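Local coordinates for Rho GTPase-activating protein 26 (Gallus gallus, PDB 1F7C) that acts through this RhoGAP (BH) domain as a GTPase-activating protein for RhoA and Cdc42, speeding GTP hydrolysis, at residues Val173-Pro187 with Phe200-His212. Residues are numbered along the deposited sequence; the frame is centred on the assembly and turned at random.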
# COMPACT_ATOMS: atom_id res chain seq x y z
N VAL A 173 1.18 12.64 -1.06
CA VAL A 173 1.93 11.58 -0.39
C VAL A 173 1.42 11.45 1.05
O VAL A 173 1.07 10.37 1.50
CB VAL A 173 3.44 11.92 -0.39
CG1 VAL A 173 4.20 10.93 0.48
CG2 VAL A 173 3.97 11.88 -1.82
N ALA A 174 1.37 12.58 1.75
CA ALA A 174 0.90 12.60 3.13
C ALA A 174 -0.49 11.99 3.26
O ALA A 174 -0.73 11.21 4.18
CB ALA A 174 0.93 14.02 3.66
N ASN A 175 -1.41 12.35 2.36
CA ASN A 175 -2.77 11.81 2.41
C ASN A 175 -2.80 10.29 2.17
O ASN A 175 -3.64 9.58 2.71
CB ASN A 175 -3.66 12.48 1.37
CG ASN A 175 -4.05 13.89 1.76
OD1 ASN A 175 -3.88 14.31 2.91
ND2 ASN A 175 -4.60 14.64 0.81
N LEU A 176 -1.89 9.79 1.34
CA LEU A 176 -1.87 8.37 1.08
C LEU A 176 -1.28 7.66 2.30
O LEU A 176 -1.68 6.56 2.64
CB LEU A 176 -1.07 8.07 -0.20
CG LEU A 176 -1.78 8.58 -1.46
CD1 LEU A 176 -0.86 8.53 -2.67
CD2 LEU A 176 -3.04 7.75 -1.71
N GLY A 177 -0.33 8.32 2.95
CA GLY A 177 0.29 7.73 4.13
C GLY A 177 -0.73 7.47 5.24
O GLY A 177 -0.66 6.46 5.93
N VAL A 178 -1.68 8.39 5.39
CA VAL A 178 -2.73 8.25 6.40
C VAL A 178 -3.63 7.06 6.11
O VAL A 178 -4.05 6.36 7.03
CB VAL A 178 -3.61 9.53 6.48
CG1 VAL A 178 -4.93 9.24 7.17
CG2 VAL A 178 -2.86 10.63 7.23
N VAL A 179 -3.93 6.83 4.83
CA VAL A 179 -4.79 5.72 4.45
C VAL A 179 -4.10 4.37 4.52
O VAL A 179 -4.70 3.38 4.92
CB VAL A 179 -5.31 5.88 3.01
CG1 VAL A 179 -6.17 4.68 2.64
CG2 VAL A 179 -6.11 7.16 2.88
N PHE A 180 -2.83 4.32 4.13
CA PHE A 180 -2.12 3.05 4.09
C PHE A 180 -1.24 2.70 5.28
O PHE A 180 -0.89 1.55 5.45
CB PHE A 180 -1.30 2.95 2.80
CG PHE A 180 -2.14 2.69 1.58
CD1 PHE A 180 -2.68 3.75 0.84
CD2 PHE A 180 -2.43 1.39 1.18
CE1 PHE A 180 -3.49 3.51 -0.27
CE2 PHE A 180 -3.24 1.14 0.08
CZ PHE A 180 -3.77 2.21 -0.65
N GLY A 181 -0.89 3.70 6.09
CA GLY A 181 -0.07 3.45 7.26
C GLY A 181 -0.67 2.39 8.16
O GLY A 181 -0.01 1.42 8.50
N PRO A 182 -1.94 2.55 8.56
CA PRO A 182 -2.59 1.57 9.44
C PRO A 182 -3.02 0.30 8.71
O PRO A 182 -3.38 -0.69 9.34
CB PRO A 182 -3.77 2.35 9.99
CG PRO A 182 -4.19 3.15 8.82
CD PRO A 182 -2.86 3.66 8.27
N THR A 183 -2.98 0.32 7.38
CA THR A 183 -3.38 -0.83 6.59
C THR A 183 -2.24 -1.77 6.29
O THR A 183 -2.46 -2.95 6.01
CB THR A 183 -3.99 -0.38 5.25
OG1 THR A 183 -5.03 0.57 5.48
CG2 THR A 183 -4.54 -1.57 4.49
N LEU A 184 -1.01 -1.26 6.34
CA LEU A 184 0.16 -2.08 6.02
C LEU A 184 0.96 -2.48 7.25
O LEU A 184 1.80 -3.38 7.19
CB LEU A 184 1.06 -1.34 5.03
CG LEU A 184 0.45 -1.02 3.66
CD1 LEU A 184 1.53 -0.43 2.78
CD2 LEU A 184 -0.13 -2.28 3.02
N LEU A 185 0.70 -1.80 8.36
CA LEU A 185 1.35 -2.06 9.64
C LEU A 185 0.22 -2.14 10.66
O LEU A 185 -0.34 -1.11 11.03
CB LEU A 185 2.28 -0.91 10.01
CG LEU A 185 3.54 -0.73 9.16
CD1 LEU A 185 3.80 0.74 8.94
CD2 LEU A 185 4.71 -1.38 9.85
N ARG A 186 -0.14 -3.35 11.09
CA ARG A 186 -1.22 -3.49 12.06
C ARG A 186 -0.70 -3.27 13.48
O ARG A 186 0.02 -4.11 14.01
CB ARG A 186 -1.85 -4.89 12.01
CG ARG A 186 -2.36 -5.37 10.66
CD ARG A 186 -3.11 -6.69 10.87
NE ARG A 186 -3.20 -7.55 9.68
CZ ARG A 186 -3.78 -7.20 8.54
NH1 ARG A 186 -4.33 -6.00 8.39
NH2 ARG A 186 -3.84 -8.08 7.54
N PRO A 187 -1.06 -2.13 14.10
CA PRO A 187 -0.63 -1.80 15.46
C PRO A 187 -0.99 -2.87 16.51
O PRO A 187 -1.53 -3.93 16.12
CB PRO A 187 -1.35 -0.48 15.74
CG PRO A 187 -1.40 0.16 14.39
CD PRO A 187 -1.79 -1.00 13.49
N PHE A 200 4.15 7.60 13.23
CA PHE A 200 5.32 7.18 12.45
C PHE A 200 5.02 6.04 11.49
O PHE A 200 5.78 5.80 10.57
CB PHE A 200 6.47 6.79 13.37
CG PHE A 200 6.96 7.90 14.23
CD1 PHE A 200 6.30 8.22 15.41
CD2 PHE A 200 8.06 8.67 13.85
CE1 PHE A 200 6.73 9.28 16.21
CE2 PHE A 200 8.50 9.73 14.64
CZ PHE A 200 7.83 10.04 15.82
N GLN A 201 3.93 5.33 11.72
CA GLN A 201 3.57 4.25 10.81
C GLN A 201 3.27 4.92 9.47
O GLN A 201 3.53 4.36 8.41
CB GLN A 201 2.32 3.52 11.29
CG GLN A 201 2.40 3.01 12.72
CD GLN A 201 1.34 1.95 13.00
OE1 GLN A 201 0.20 2.05 12.53
NE2 GLN A 201 1.71 0.94 13.77
N ASN A 202 2.73 6.13 9.54
CA ASN A 202 2.39 6.90 8.36
C ASN A 202 3.63 7.46 7.65
O ASN A 202 3.67 7.51 6.43
CB ASN A 202 1.42 8.02 8.73
CG ASN A 202 0.13 7.50 9.34
OD1 ASN A 202 -0.08 6.29 9.42
ND2 ASN A 202 -0.73 8.41 9.77
N ILE A 203 4.63 7.86 8.43
CA ILE A 203 5.87 8.40 7.88
C ILE A 203 6.60 7.33 7.07
O ILE A 203 7.25 7.62 6.05
CB ILE A 203 6.83 8.88 9.01
CG1 ILE A 203 6.14 9.96 9.86
CG2 ILE A 203 8.12 9.42 8.42
CD1 ILE A 203 5.67 11.16 9.06
N VAL A 204 6.49 6.09 7.52
CA VAL A 204 7.13 4.97 6.85
C VAL A 204 6.55 4.84 5.43
O VAL A 204 7.30 4.72 4.46
CB VAL A 204 6.92 3.65 7.65
CG1 VAL A 204 7.26 2.44 6.79
CG2 VAL A 204 7.81 3.65 8.90
N ILE A 205 5.23 4.89 5.30
CA ILE A 205 4.61 4.78 3.99
C ILE A 205 5.06 5.95 3.10
O ILE A 205 5.37 5.75 1.92
CB ILE A 205 3.08 4.77 4.10
CG1 ILE A 205 2.64 3.65 5.06
CG2 ILE A 205 2.46 4.59 2.72
CD1 ILE A 205 3.20 2.27 4.76
N GLU A 206 5.12 7.15 3.67
CA GLU A 206 5.54 8.33 2.94
C GLU A 206 6.94 8.15 2.38
O GLU A 206 7.19 8.46 1.22
CB GLU A 206 5.53 9.56 3.84
CG GLU A 206 4.15 10.08 4.18
CD GLU A 206 4.23 11.33 5.02
OE1 GLU A 206 5.28 12.00 4.95
OE2 GLU A 206 3.25 11.66 5.72
N ILE A 207 7.85 7.66 3.21
CA ILE A 207 9.22 7.45 2.77
C ILE A 207 9.28 6.42 1.63
O ILE A 207 10.02 6.59 0.68
CB ILE A 207 10.10 6.96 3.93
CG1 ILE A 207 10.26 8.09 4.96
CG2 ILE A 207 11.47 6.53 3.41
CD1 ILE A 207 10.85 7.64 6.30
N LEU A 208 8.48 5.37 1.73
CA LEU A 208 8.45 4.34 0.71
C LEU A 208 7.90 4.83 -0.62
O LEU A 208 8.31 4.35 -1.68
CB LEU A 208 7.65 3.13 1.18
CG LEU A 208 8.33 2.27 2.27
CD1 LEU A 208 7.42 1.11 2.62
CD2 LEU A 208 9.67 1.77 1.77
N ILE A 209 6.95 5.76 -0.57
CA ILE A 209 6.35 6.32 -1.78
C ILE A 209 7.35 7.27 -2.46
O ILE A 209 7.59 7.17 -3.66
CB ILE A 209 5.05 7.11 -1.47
CG1 ILE A 209 3.96 6.14 -0.98
CG2 ILE A 209 4.56 7.87 -2.71
CD1 ILE A 209 2.71 6.83 -0.47
N GLU A 210 7.96 8.15 -1.68
CA GLU A 210 8.91 9.10 -2.22
C GLU A 210 10.27 8.58 -2.66
O GLU A 210 10.95 9.24 -3.43
CB GLU A 210 9.09 10.26 -1.24
CG GLU A 210 7.95 11.26 -1.30
CD GLU A 210 8.12 12.41 -0.34
OE1 GLU A 210 9.20 13.03 -0.34
OE2 GLU A 210 7.16 12.70 0.42
N ASN A 211 10.67 7.39 -2.21
CA ASN A 211 11.96 6.85 -2.59
C ASN A 211 11.82 5.44 -3.12
O ASN A 211 12.75 4.64 -2.98
CB ASN A 211 12.90 6.83 -1.39
CG ASN A 211 13.05 8.19 -0.73
OD1 ASN A 211 13.79 9.05 -1.21
ND2 ASN A 211 12.33 8.39 0.36
N HIS A 212 10.68 5.12 -3.73
CA HIS A 212 10.45 3.77 -4.21
C HIS A 212 11.46 3.30 -5.26
O HIS A 212 11.88 2.14 -5.24
CB HIS A 212 9.01 3.63 -4.73
CG HIS A 212 8.76 4.32 -6.03
ND1 HIS A 212 8.89 3.68 -7.24
CD2 HIS A 212 8.41 5.59 -6.31
CE1 HIS A 212 8.64 4.54 -8.22
NE2 HIS A 212 8.34 5.70 -7.68
O HOH W 1 1.08 10.61 6.28
O HOH W 2 -3.62 7.36 10.29
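Ile-205 is a knob in a hole made by Gly-177, Phe-180, Gly-181 and Leu-184, and the two glycines probably allow the close approach of the helices: the axes of 173-184 and 200-210 come to 7.8 Å while crossing at 114°. Ile-205 CG1 lies 3.5 Å from Gly-181 CA. With chi1 at -55°, CG2 is anti to the backbone N and goes to Gly-177 CA and Phe-180 CB, while CG1 faces Gly-181; beyond it Ile-205 CD1 meets Leu-184 CD1 at 3.7 Å. A CB on Gly-181 would collide with OD1 of Asn-202, and one on Gly-177 would be tight against Asn-202 O. Asn-202 is the second knob, its OD1 near Gly-177 O and Gly-181 CA and its ND2 near Val-178 CA. Along the buried side the apolar seam continues from Leu-176 CB to Ile-209 CD1, 4.0 Å apart.

The solvent side is looser and water-mediated. One water donates to Ala-174 O (2.8 Å) and, at a doubtfully short distance, to Glu-206 OE2, the extended glutamate carrying its carboxylate past Val-173; a second accepts from Asn-202 ND2 (3.1 Å) and bonds weakly to Val-178 O. Glu-210 OE2 lies beside Val-173 CG1.

Where the chain leaves helix 173-184, Gln-201 and Leu-185 run past each other in opposite directions, Gln-201 CB lying 3.9 Å from Leu-185 CD1, and the glutamine amide continues to the poorly ordered Pro-187. Cutting Gln-201 back to an alanine would keep that CB contact but is likely to lose the amide's packing on the Pro-187 ring.

Within the all-helical RhoGAP fold, helix 115-125 flanks this end through Gln-201 and Leu-185, and helix 130-141 lies against Ile-207 and Leu-208. The side chain of Leu-176 packs on helix 146-164 and is about 7 Å from that of Arg-60, the predicted arginine finger, and Phe-180 meets Tyr-59 edge-to-face.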